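PDB 6F74: alcohol oxidase, which binds flavin-adenine dinucleotide and probably oxidises its substrates, as a VAO-type flavoprotein oxidase, with molecular oxygen as electron acceptor. Local coordinates for residues S61-S66 / A79-M84; T86-Q91 / G97-Y102; D329-I334 / E453-V458. One frame throughout, in Å; residues are numbered along the deposited sequence.

Overall arrangement
Interactions 1 and 2 are neighbours on one side of the chain's centre, their own centres 11 Å apart, and they are built from consecutive helices, 75-84 and 88-93. F90 joins them: its ring packs against I63 and V81 of interaction 1, while CD1 of I63 touches G97 of interaction 2. Interaction 2 reaches the flavin through Q88, N99 and Y100, whereas I63 of interaction 1 stays about 13 Å from the FAD, measured from its side chain. Interaction 3 stands apart, with its centre 32 Å from that of interaction 2 and nearest atoms about 18 Å away. It joins two helices beside the seven-stranded antiparallel sheet, away from the annotated sites.

Interaction 1. Residues S61-S66 / A79-M84; sequences SPIAQS and AYVNKM
V81 brings its two methyl groups from helix 75-84 against I63 and A64, the two central residues of a type I turn running from P62 to Q65. The helix segment starts at A79, whose carbonyl oxygen accepts a backbone bond from K83 N. Y80 comes next; its ring lies with one face against M84 CG, one helical turn further on, and its carbonyl oxygen takes M84 N at 2.9 Å.

V81 is directed toward the loop. CG1 is anti to the backbone N (chi1 173°), which sends this methyl out to I63 CG2 at 3.9 Å and to A64 CB at 4.1 Å. Both methyls lie about equally near the carbonyl oxygen of I63. The side chains of I63 and V81 cross at about a right angle; CD1 at the end of I63 leads away to G97, while CG2, which meets V81, also touches the F90 ring. A beta-branched valine suits this position because its compact fork reaches both turn residues, and the small A64 lets the backbones come close: its CA is 6.3 Å from that of V81.

Further along, N82 turns to D110, and M84 at the end of the segment packs on F90. The turn itself is closed by Q65 N bonding to P62 O at 3.1 Å. Just beyond S66 and just before A79, the disulfide C67-C78 ties the two parts of the chain together, and S66 is backbone hydrogen-bonded to D74.

The contact across the segments is therefore apolar and undirected. Methyl packing excludes water from a small patch, so the orientation of the two parts probably rests more on the turn, the disulfide and the nearby backbone bonds.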
loop_
_atom_site.group_PDB
_atom_site.type_symbol
_atom_site.label_atom_id
_atom_site.label_comp_id
_atom_site.label_asym_id
_atom_site.label_seq_id
_atom_site.Cartn_x
_atom_site.Cartn_y
_atom_site.Cartn_z
ATOM N N SER A 61 -17.834 -2.282 -16.283
ATOM C CA SER A 61 -17.333 -2.162 -17.637
ATOM C C SER A 61 -15.877 -1.740 -17.602
ATOM O O SER A 61 -15.548 -0.844 -16.839
ATOM C CB SER A 61 -18.140 -1.159 -18.470
ATOM O OG SER A 61 -19.466 -0.875 -18.084
ATOM N N PRO A 62 -15.012 -2.382 -18.416
ATOM C CA PRO A 62 -13.609 -1.965 -18.458
ATOM C C PRO A 62 -13.461 -0.470 -18.629
ATOM O O PRO A 62 -14.148 0.124 -19.437
ATOM C CB PRO A 62 -13.031 -2.700 -19.683
ATOM C CG PRO A 62 -13.928 -3.846 -19.921
ATOM C CD PRO A 62 -15.297 -3.517 -19.308
ATOM N N ILE A 63 -12.594 0.136 -17.832
ATOM C CA ILE A 63 -12.463 1.607 -17.786
ATOM C C ILE A 63 -12.345 2.216 -19.165
ATOM O O ILE A 63 -13.059 3.166 -19.492
ATOM C CB ILE A 63 -11.297 2.026 -16.881
ATOM C CG1 ILE A 63 -11.497 1.538 -15.441
ATOM C CG2 ILE A 63 -11.146 3.531 -16.832
ATOM C CD1 ILE A 63 -12.701 2.077 -14.697
ATOM N N ALA A 64 -11.491 1.607 -19.996
ATOM C CA ALA A 64 -11.232 2.123 -21.342
ATOM C C ALA A 64 -11.943 1.401 -22.491
ATOM O O ALA A 64 -11.423 1.398 -23.632
ATOM C CB ALA A 64 -9.732 2.093 -21.575
ATOM N N GLN A 65 -13.109 0.809 -22.249
ATOM C CA GLN A 65 -13.836 0.075 -23.337
ATOM C C GLN A 65 -14.270 0.943 -24.525
ATOM O O GLN A 65 -14.397 0.457 -25.654
ATOM C CB GLN A 65 -15.041 -0.706 -22.806
ATOM C CG GLN A 65 -16.109 0.152 -22.122
ATOM C CD GLN A 65 -17.395 -0.599 -21.867
ATOM O OE1 GLN A 65 -17.454 -1.829 -21.897
ATOM N NE2 GLN A 65 -18.409 0.141 -21.520
ATOM N N SER A 66 -14.481 2.237 -24.273
ATOM C CA SER A 66 -14.814 3.192 -25.328
ATOM C C SER A 66 -13.731 3.388 -26.398
ATOM O O SER A 66 -14.027 3.917 -27.470
ATOM C CB SER A 66 -15.197 4.539 -24.712
ATOM O OG SER A 66 -14.077 5.200 -24.153
ATOM N N ALA A 79 -10.758 9.493 -25.293
ATOM C CA ALA A 79 -9.771 10.557 -25.069
ATOM C C ALA A 79 -9.809 11.111 -23.648
ATOM O O ALA A 79 -8.765 11.391 -23.043
ATOM C CB ALA A 79 -9.996 11.696 -26.076
ATOM N N TYR A 80 -11.016 11.274 -23.114
ATOM C CA TYR A 80 -11.173 11.668 -21.713
ATOM C C TYR A 80 -10.511 10.621 -20.801
ATOM O O TYR A 80 -9.739 10.950 -19.899
ATOM C CB TYR A 80 -12.660 11.818 -21.352
ATOM C CG TYR A 80 -12.839 12.275 -19.937
ATOM C CD1 TYR A 80 -12.624 13.593 -19.603
ATOM C CD2 TYR A 80 -13.154 11.375 -18.915
ATOM C CE1 TYR A 80 -12.768 14.044 -18.311
ATOM C CE2 TYR A 80 -13.257 11.832 -17.582
ATOM C CZ TYR A 80 -13.080 13.167 -17.314
ATOM O OH TYR A 80 -13.148 13.648 -16.020
ATOM N N VAL A 81 -10.799 9.357 -21.056
ATOM C CA VAL A 81 -10.241 8.262 -20.254
ATOM C C VAL A 81 -8.722 8.201 -20.378
ATOM O O VAL A 81 -8.013 7.982 -19.384
ATOM C CB VAL A 81 -10.889 6.896 -20.616
ATOM C CG1 VAL A 81 -10.175 5.758 -19.903
ATOM C CG2 VAL A 81 -12.341 6.902 -20.186
ATOM N N ASN A 82 -8.225 8.407 -21.597
ATOM C CA ASN A 82 -6.770 8.416 -21.796
ATOM C C ASN A 82 -6.112 9.559 -21.006
ATOM O O ASN A 82 -5.133 9.362 -20.322
ATOM C CB ASN A 82 -6.438 8.508 -23.284
ATOM C CG ASN A 82 -4.959 8.431 -23.529
ATOM O OD1 ASN A 82 -4.331 9.434 -23.876
ATOM N ND2 ASN A 82 -4.377 7.256 -23.282
ATOM N N LYS A 83 -6.716 10.722 -21.074
ATOM C CA LYS A 83 -6.222 11.895 -20.366
ATOM C C LYS A 83 -6.248 11.708 -18.848
ATOM O O LYS A 83 -5.307 12.128 -18.164
ATOM C CB LYS A 83 -7.061 13.118 -20.766
ATOM C CG LYS A 83 -6.685 14.390 -20.035
ATOM C CD LYS A 83 -7.649 15.548 -20.284
ATOM C CE LYS A 83 -7.022 16.835 -19.697
ATOM N NZ LYS A 83 -8.039 17.877 -19.323
ATOM N N MET A 84 -7.279 11.046 -18.326
ATOM C CA MET A 84 -7.495 10.950 -16.863
ATOM C C MET A 84 -6.986 9.658 -16.198
ATOM O O MET A 84 -7.116 9.492 -14.970
ATOM C CB MET A 84 -8.976 11.122 -16.532
ATOM C CG MET A 84 -9.589 12.440 -16.916
ATOM S SD MET A 84 -8.825 13.858 -16.197
ATOM C CE MET A 84 -9.045 13.660 -14.401
#

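Interaction 2. Residues T86-Q91 / G97-Y102; sequences TDQDFQ and GRNYPY. With FAD (flavin-adenine dinucleotide), chain I.
Q88 and N99 cross at about a right angle where helix 88-93 meets the loop after it, beside the dimethylbenzene end of the flavin in this VAO-type fold. Their amide planes stand 75° apart. N99 directs OD1 at the aliphatic part of Q88, 3.2 Å from its CG, while the Q88 chain runs extended past it toward the cofactor. All three amide heavy atoms of Q88 lie near the flavin methyl C7M, with OE1 at 3.2 Å, and NE2 is held by the carbonyl oxygen of D427. A glutamine is long enough to reach both the ring system and that carbonyl.

N99 serves the other methyl: its CB lies 3.4 Å from FAD C8M. Y100 meets the same methyl with its ring, CD2 lying 3.4 Å from FAD C8M; CE2 is unusually close to it at 3.1 Å, a value best treated as doubtful. Its OH lies near C7M. A serine in place of Y100 would probably open a gap beside C8M and leave this end of the isoalloxazine less firmly positioned.

Q91 is bent at chi2 (-66°), which folds its amide back over the R98 backbone; OE1 accepts a weak bond from R98 N at 3.2 Å, while NE2 gives to W85 O. At G97 the chains come so close that CA lies 3.1 Å from Q91 O, a CH...O contact, and any beta carbon would clash with that oxygen. The helix start is capped by D87, whose OD2 accepts from F90 N.

The side chain of R98 leaves the backbone away from the helix segment, and its guanidinium forms salt bridges with D166 and E172. It also turns back on its own neighbour: NH1 donates to G97 O at 2.9 Å, from 64° out of the carbonyl plane.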
loop_
_atom_site.group_PDB
_atom_site.type_symbol
_atom_site.label_atom_id
_atom_site.label_comp_id
_atom_site.label_asym_id
_atom_site.label_seq_id
_atom_site.Cartn_x
_atom_site.Cartn_y
_atom_site.Cartn_z
ATOM N N THR A 86 -4.029 8.626 -15.472
ATOM C CA THR A 86 -3.001 8.807 -14.464
ATOM C C THR A 86 -3.514 9.499 -13.175
ATOM O O THR A 86 -2.746 9.674 -12.207
ATOM C CB THR A 86 -1.786 9.544 -15.092
ATOM O OG1 THR A 86 -2.255 10.708 -15.809
ATOM C CG2 THR A 86 -1.027 8.611 -16.098
ATOM N N ASP A 87 -4.800 9.835 -13.097
ATOM C CA ASP A 87 -5.330 10.604 -11.958
ATOM C C ASP A 87 -5.975 9.718 -10.900
ATOM O O ASP A 87 -6.842 8.901 -11.200
ATOM C CB ASP A 87 -6.354 11.611 -12.419
ATOM C CG ASP A 87 -6.969 12.341 -11.254
ATOM O OD1 ASP A 87 -6.200 12.950 -10.509
ATOM O OD2 ASP A 87 -8.194 12.239 -11.022
ATOM N N GLN A 88 -5.581 9.916 -9.659
ATOM C CA GLN A 88 -5.987 8.987 -8.596
ATOM C C GLN A 88 -7.510 9.034 -8.320
ATOM O O GLN A 88 -8.109 7.989 -8.023
ATOM C CB GLN A 88 -5.235 9.279 -7.309
ATOM C CG GLN A 88 -3.737 9.085 -7.422
ATOM C CD GLN A 88 -2.989 9.342 -6.118
ATOM O OE1 GLN A 88 -3.518 9.141 -5.042
ATOM N NE2 GLN A 88 -1.730 9.736 -6.224
ATOM N N ASP A 89 -8.103 10.239 -8.414
ATOM C CA ASP A 89 -9.526 10.421 -8.146
ATOM C C ASP A 89 -10.355 9.771 -9.246
ATOM O O ASP A 89 -11.401 9.130 -8.969
ATOM C CB ASP A 89 -9.920 11.905 -8.040
ATOM C CG ASP A 89 -9.413 12.551 -6.775
ATOM O OD1 ASP A 89 -8.989 11.820 -5.855
ATOM O OD2 ASP A 89 -9.409 13.789 -6.697
ATOM N N PHE A 90 -9.899 9.945 -10.483
ATOM C CA PHE A 90 -10.565 9.325 -11.621
ATOM C C PHE A 90 -10.625 7.807 -11.409
ATOM O O PHE A 90 -11.661 7.199 -11.587
ATOM C CB PHE A 90 -9.865 9.625 -12.946
ATOM C CG PHE A 90 -10.388 8.798 -14.079
ATOM C CD1 PHE A 90 -11.664 9.069 -14.630
ATOM C CD2 PHE A 90 -9.667 7.697 -14.557
ATOM C CE1 PHE A 90 -12.174 8.281 -15.648
ATOM C CE2 PHE A 90 -10.183 6.922 -15.593
ATOM C CZ PHE A 90 -11.424 7.207 -16.124
ATOM N N GLN A 91 -9.503 7.220 -11.025
ATOM C CA GLN A 91 -9.456 5.783 -10.756
ATOM C C GLN A 91 -10.250 5.340 -9.517
ATOM O O GLN A 91 -10.834 4.276 -9.551
ATOM C CB GLN A 91 -8.023 5.293 -10.678
ATOM C CG GLN A 91 -7.223 5.433 -11.983
ATOM C CD GLN A 91 -7.709 4.582 -13.126
ATOM O OE1 GLN A 91 -8.650 3.789 -12.965
ATOM N NE2 GLN A 91 -7.063 4.730 -14.321
ATOM N N GLY A 97 -12.057 0.869 -11.043
ATOM C CA GLY A 97 -10.931 1.752 -11.291
ATOM C C GLY A 97 -9.791 1.380 -10.366
ATOM O O GLY A 97 -10.016 1.166 -9.156
ATOM N N ARG A 98 -8.589 1.300 -10.933
ATOM C CA ARG A 98 -7.419 0.856 -10.222
ATOM C C ARG A 98 -6.255 1.832 -10.374
ATOM O O ARG A 98 -5.834 2.148 -11.485
ATOM C CB ARG A 98 -7.001 -0.506 -10.763
ATOM C CG ARG A 98 -8.038 -1.598 -10.476
ATOM C CD ARG A 98 -7.970 -2.071 -9.055
ATOM N NE ARG A 98 -9.009 -3.046 -8.758
ATOM C CZ ARG A 98 -10.284 -2.768 -8.466
ATOM N NH1 ARG A 98 -10.733 -1.519 -8.465
ATOM N NH2 ARG A 98 -11.151 -3.765 -8.249
ATOM N N ASN A 99 -5.752 2.338 -9.250
ATOM C CA ASN A 99 -4.595 3.225 -9.285
ATOM C C ASN A 99 -3.366 2.510 -9.893
ATOM O O ASN A 99 -2.712 3.024 -10.767
ATOM C CB ASN A 99 -4.263 3.701 -7.885
ATOM C CG ASN A 99 -4.989 4.958 -7.511
ATOM O OD1 ASN A 99 -4.351 5.955 -7.253
ATOM N ND2 ASN A 99 -6.315 4.919 -7.475
ATOM N N TYR A 100 -3.079 1.322 -9.391
ATOM C CA TYR A 100 -2.002 0.514 -9.879
ATOM C C TYR A 100 -2.563 -0.810 -10.446
ATOM O O TYR A 100 -2.496 -1.839 -9.815
ATOM C CB TYR A 100 -1.041 0.255 -8.747
ATOM C CG TYR A 100 -0.432 1.509 -8.159
ATOM C CD1 TYR A 100 0.402 2.338 -8.904
ATOM C CD2 TYR A 100 -0.672 1.843 -6.842
ATOM C CE1 TYR A 100 0.960 3.480 -8.354
ATOM C CE2 TYR A 100 -0.091 2.962 -6.258
ATOM C CZ TYR A 100 0.709 3.794 -7.001
ATOM O OH TYR A 100 1.234 4.900 -6.378
ATOM N N PRO A 101 -3.134 -0.769 -11.650
ATOM C CA PRO A 101 -3.842 -1.947 -12.166
ATOM C C PRO A 101 -2.925 -3.141 -12.304
ATOM O O PRO A 101 -1.834 -3.000 -12.861
ATOM C CB PRO A 101 -4.341 -1.469 -13.536
ATOM C CG PRO A 101 -3.446 -0.343 -13.903
ATOM C CD PRO A 101 -3.177 0.355 -12.608
ATOM N N TYR A 102 -3.340 -4.280 -11.769
ATOM C CA TYR A 102 -2.446 -5.427 -11.611
ATOM C C TYR A 102 -2.120 -6.064 -12.989
ATOM O O TYR A 102 -1.034 -6.594 -13.204
ATOM C CB TYR A 102 -3.012 -6.450 -10.617
ATOM C CG TYR A 102 -2.081 -7.630 -10.428
ATOM C CD1 TYR A 102 -0.893 -7.487 -9.744
ATOM C CD2 TYR A 102 -2.357 -8.862 -11.010
ATOM C CE1 TYR A 102 -0.019 -8.540 -9.588
ATOM C CE2 TYR A 102 -1.476 -9.931 -10.878
ATOM C CZ TYR A 102 -0.308 -9.756 -10.161
ATOM O OH TYR A 102 0.563 -10.798 -10.015
HETATM P PA FAD I . -8.132 -1.561 -1.772
HETATM O O1A FAD I . -7.588 -1.955 -3.143
HETATM O O2A FAD I . -9.518 -0.999 -1.743
HETATM O O5B FAD I . -8.036 -2.838 -0.850
HETATM C C5B FAD I . -6.778 -3.369 -0.538
HETATM C C4B FAD I . -6.964 -4.736 0.097
HETATM O O4B FAD I . -7.655 -4.530 1.318
HETATM C C3B FAD I . -7.800 -5.724 -0.677
HETATM O O3B FAD I . -7.354 -7.036 -0.313
HETATM C C2B FAD I . -9.192 -5.557 -0.121
HETATM O O2B FAD I . -9.994 -6.744 -0.117
HETATM C C1B FAD I . -8.912 -5.191 1.311
HETATM N N9A FAD I . -9.885 -4.304 1.957
HETATM C C8A FAD I . -10.095 -3.009 1.683
HETATM N N7A FAD I . -11.036 -2.492 2.497
HETATM C C5A FAD I . -11.420 -3.474 3.307
HETATM C C6A FAD I . -12.381 -3.566 4.406
HETATM N N6A FAD I . -13.070 -2.446 4.725
HETATM N N1A FAD I . -12.522 -4.771 5.018
HETATM C C2A FAD I . -11.793 -5.851 4.635
HETATM N N3A FAD I . -10.869 -5.826 3.640
HETATM C C4A FAD I . -10.655 -4.668 2.963
HETATM N N1 FAD I . 0.889 2.702 1.559
HETATM C C2 FAD I . 1.659 3.204 2.551
HETATM O O2 FAD I . 1.972 2.455 3.511
HETATM N N3 FAD I . 2.076 4.486 2.555
HETATM C C4 FAD I . 1.787 5.342 1.559
HETATM O O4 FAD I . 2.190 6.524 1.556
HETATM C C4X FAD I . 0.965 4.867 0.426
HETATM N N5 FAD I . 0.650 5.677 -0.605
HETATM C C5X FAD I . -0.113 5.215 -1.626
HETATM C C6 FAD I . -0.445 6.071 -2.675
HETATM C C7 FAD I . -1.237 5.655 -3.731
HETATM C C7M FAD I . -1.478 6.701 -4.790
HETATM C C8 FAD I . -1.765 4.261 -3.746
HETATM C C8M FAD I . -2.681 3.735 -4.843
HETATM C C9 FAD I . -1.416 3.395 -2.714
HETATM C C9A FAD I . -0.614 3.807 -1.636
HETATM N N10 FAD I . -0.266 2.960 -0.548
HETATM C C10 FAD I . 0.528 3.464 0.491
HETATM C "C1'" FAD I . -0.632 1.525 -0.499
HETATM C "C2'" FAD I . -1.816 1.086 0.298
HETATM O "O2'" FAD I . -1.394 0.974 1.655
HETATM C "C3'" FAD I . -2.264 -0.299 -0.182
HETATM O "O3'" FAD I . -2.443 -0.332 -1.610
HETATM C "C4'" FAD I . -3.542 -0.752 0.511
HETATM O "O4'" FAD I . -3.907 -2.052 0.037
HETATM C "C5'" FAD I . -4.675 0.236 0.285
HETATM O "O5'" FAD I . -5.850 -0.198 0.946
HETATM P P FAD I . -7.190 0.286 0.257
HETATM O O1P FAD I . -7.115 1.762 -0.023
HETATM O O2P FAD I . -8.306 -0.260 1.083
HETATM O O3P FAD I . -7.071 -0.500 -1.153
#

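Interaction 3. Residues D329-I334 / E453-V458; sequences DLLDAI and EAIEVV
I455 and L331 give up the most surface where helix 328-346 meets helix 448-458. CG2 of I455 is the branch that does the touching here: it reaches L331 CB at 4.0 Å and lies just as near the carbonyl oxygen of L331. The second arm of I455 is bent (chi2 -56°), which carries CD1 to I334 CG2 at 4.1 Å, the two side chains crossing at about a right angle. L331 and I334 are three residues apart and so share one face of their helix, and a branched isoleucine can engage both.

L331 also extends CD1 to the margin of the contact, 3.7 Å from OE1 of E456. That carboxylate has charged partners elsewhere: OE2 pairs with R357 and OE1 with R452, the latter shared with D332, so the leucine methyl packs beside a glutamate whose charge is probably at least partly offset.

The segment axes approach to 9.5 Å at 125° between their directions. W355 of strand 349-356 touches L331, I334 and I455 alike. Two crossing helices packed on one large antiparallel sheet are consistent with the cap (substrate) domain of VAO-type flavoproteins.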
loop_
_atom_site.group_PDB
_atom_site.type_symbol
_atom_site.label_atom_id
_atom_site.label_comp_id
_atom_site.label_asym_id
_atom_site.label_seq_id
_atom_site.Cartn_x
_atom_site.Cartn_y
_atom_site.Cartn_z
ATOM N N ASP A 329 30.783 6.702 -8.427
ATOM C CA ASP A 329 30.849 7.611 -7.272
ATOM C C ASP A 329 29.491 7.903 -6.623
ATOM O O ASP A 329 29.378 7.937 -5.409
ATOM C CB ASP A 329 31.484 8.958 -7.654
ATOM C CG ASP A 329 32.913 8.833 -8.136
ATOM O OD1 ASP A 329 33.722 8.060 -7.598
ATOM O OD2 ASP A 329 33.213 9.541 -9.093
ATOM N N LEU A 330 28.473 8.112 -7.455
ATOM C CA LEU A 330 27.099 8.281 -6.979
ATOM C C LEU A 330 26.638 7.115 -6.140
ATOM O O LEU A 330 26.033 7.283 -5.076
ATOM C CB LEU A 330 26.112 8.468 -8.150
ATOM C CG LEU A 330 24.632 8.550 -7.709
ATOM C CD1 LEU A 330 24.424 9.753 -6.781
ATOM C CD2 LEU A 330 23.700 8.599 -8.889
ATOM N N LEU A 331 26.888 5.928 -6.637
ATOM C CA LEU A 331 26.443 4.712 -5.949
ATOM C C LEU A 331 27.282 4.441 -4.716
ATOM O O LEU A 331 26.755 3.919 -3.749
ATOM C CB LEU A 331 26.426 3.506 -6.901
ATOM C CG LEU A 331 25.455 3.504 -8.095
ATOM C CD1 LEU A 331 25.290 2.127 -8.718
ATOM C CD2 LEU A 331 24.065 4.030 -7.766
ATOM N N ASP A 332 28.566 4.814 -4.717
ATOM C CA ASP A 332 29.392 4.728 -3.500
ATOM C C ASP A 332 28.719 5.545 -2.380
ATOM O O ASP A 332 28.565 5.068 -1.259
ATOM C CB ASP A 332 30.828 5.264 -3.727
ATOM C CG ASP A 332 31.692 4.341 -4.632
ATOM O OD1 ASP A 332 31.231 3.281 -5.084
ATOM O OD2 ASP A 332 32.857 4.685 -4.881
ATOM N N ALA A 333 28.323 6.778 -2.707
ATOM C CA ALA A 333 27.743 7.703 -1.743
ATOM C C ALA A 333 26.373 7.231 -1.272
ATOM O O ALA A 333 26.039 7.415 -0.123
ATOM C CB ALA A 333 27.647 9.094 -2.348
ATOM N N ILE A 334 25.599 6.608 -2.160
ATOM C CA ILE A 334 24.285 6.049 -1.813
ATOM C C ILE A 334 24.450 4.862 -0.856
ATOM O O ILE A 334 23.689 4.718 0.120
ATOM C CB ILE A 334 23.482 5.676 -3.082
ATOM C CG1 ILE A 334 23.073 6.983 -3.772
ATOM C CG2 ILE A 334 22.246 4.853 -2.732
ATOM C CD1 ILE A 334 22.392 6.840 -5.109
ATOM N N GLU A 453 27.590 -3.726 -2.867
ATOM C CA GLU A 453 27.187 -4.799 -3.769
ATOM C C GLU A 453 25.643 -4.890 -3.949
ATOM O O GLU A 453 25.129 -5.114 -5.056
ATOM C CB GLU A 453 27.727 -6.139 -3.237
ATOM C CG GLU A 453 27.595 -7.259 -4.271
ATOM C CD GLU A 453 27.437 -8.658 -3.735
ATOM O OE1 GLU A 453 26.742 -8.884 -2.685
ATOM O OE2 GLU A 453 28.059 -9.491 -4.444
ATOM N N ALA A 454 24.900 -4.716 -2.861
ATOM C CA ALA A 454 23.440 -4.665 -2.937
ATOM C C ALA A 454 22.956 -3.478 -3.784
ATOM O O ALA A 454 22.116 -3.640 -4.675
ATOM C CB ALA A 454 22.841 -4.583 -1.543
ATOM N N ILE A 455 23.499 -2.307 -3.493
ATOM C CA ILE A 455 23.240 -1.090 -4.272
ATOM C C ILE A 455 23.567 -1.293 -5.757
ATOM O O ILE A 455 22.769 -0.901 -6.600
ATOM C CB ILE A 455 24.011 0.120 -3.699
ATOM C CG1 ILE A 455 23.504 0.499 -2.288
ATOM C CG2 ILE A 455 23.952 1.325 -4.612
ATOM C CD1 ILE A 455 22.019 0.803 -2.160
ATOM N N GLU A 456 24.703 -1.916 -6.073
ATOM C CA GLU A 456 25.070 -2.154 -7.465
ATOM C C GLU A 456 23.989 -2.931 -8.199
ATOM O O GLU A 456 23.566 -2.522 -9.261
ATOM C CB GLU A 456 26.414 -2.901 -7.574
ATOM C CG GLU A 456 26.980 -3.040 -8.983
ATOM C CD GLU A 456 27.200 -1.705 -9.667
ATOM O OE1 GLU A 456 27.618 -0.702 -9.013
ATOM O OE2 GLU A 456 26.880 -1.627 -10.871
ATOM N N VAL A 457 23.539 -4.034 -7.614
ATOM C CA VAL A 457 22.459 -4.849 -8.206
ATOM C C VAL A 457 21.095 -4.141 -8.311
ATOM O O VAL A 457 20.493 -4.155 -9.374
ATOM C CB VAL A 457 22.272 -6.198 -7.471
ATOM C CG1 VAL A 457 21.094 -6.990 -8.068
ATOM C CG2 VAL A 457 23.537 -7.033 -7.558
ATOM N N VAL A 458 20.597 -3.559 -7.213
ATOM C CA VAL A 458 19.281 -2.866 -7.257
ATOM C C VAL A 458 19.283 -1.570 -8.116
ATOM O O VAL A 458 18.226 -1.154 -8.600
ATOM C CB VAL A 458 18.629 -2.608 -5.864
ATOM C CG1 VAL A 458 18.463 -3.896 -5.106
ATOM C CG2 VAL A 458 19.410 -1.595 -5.048
#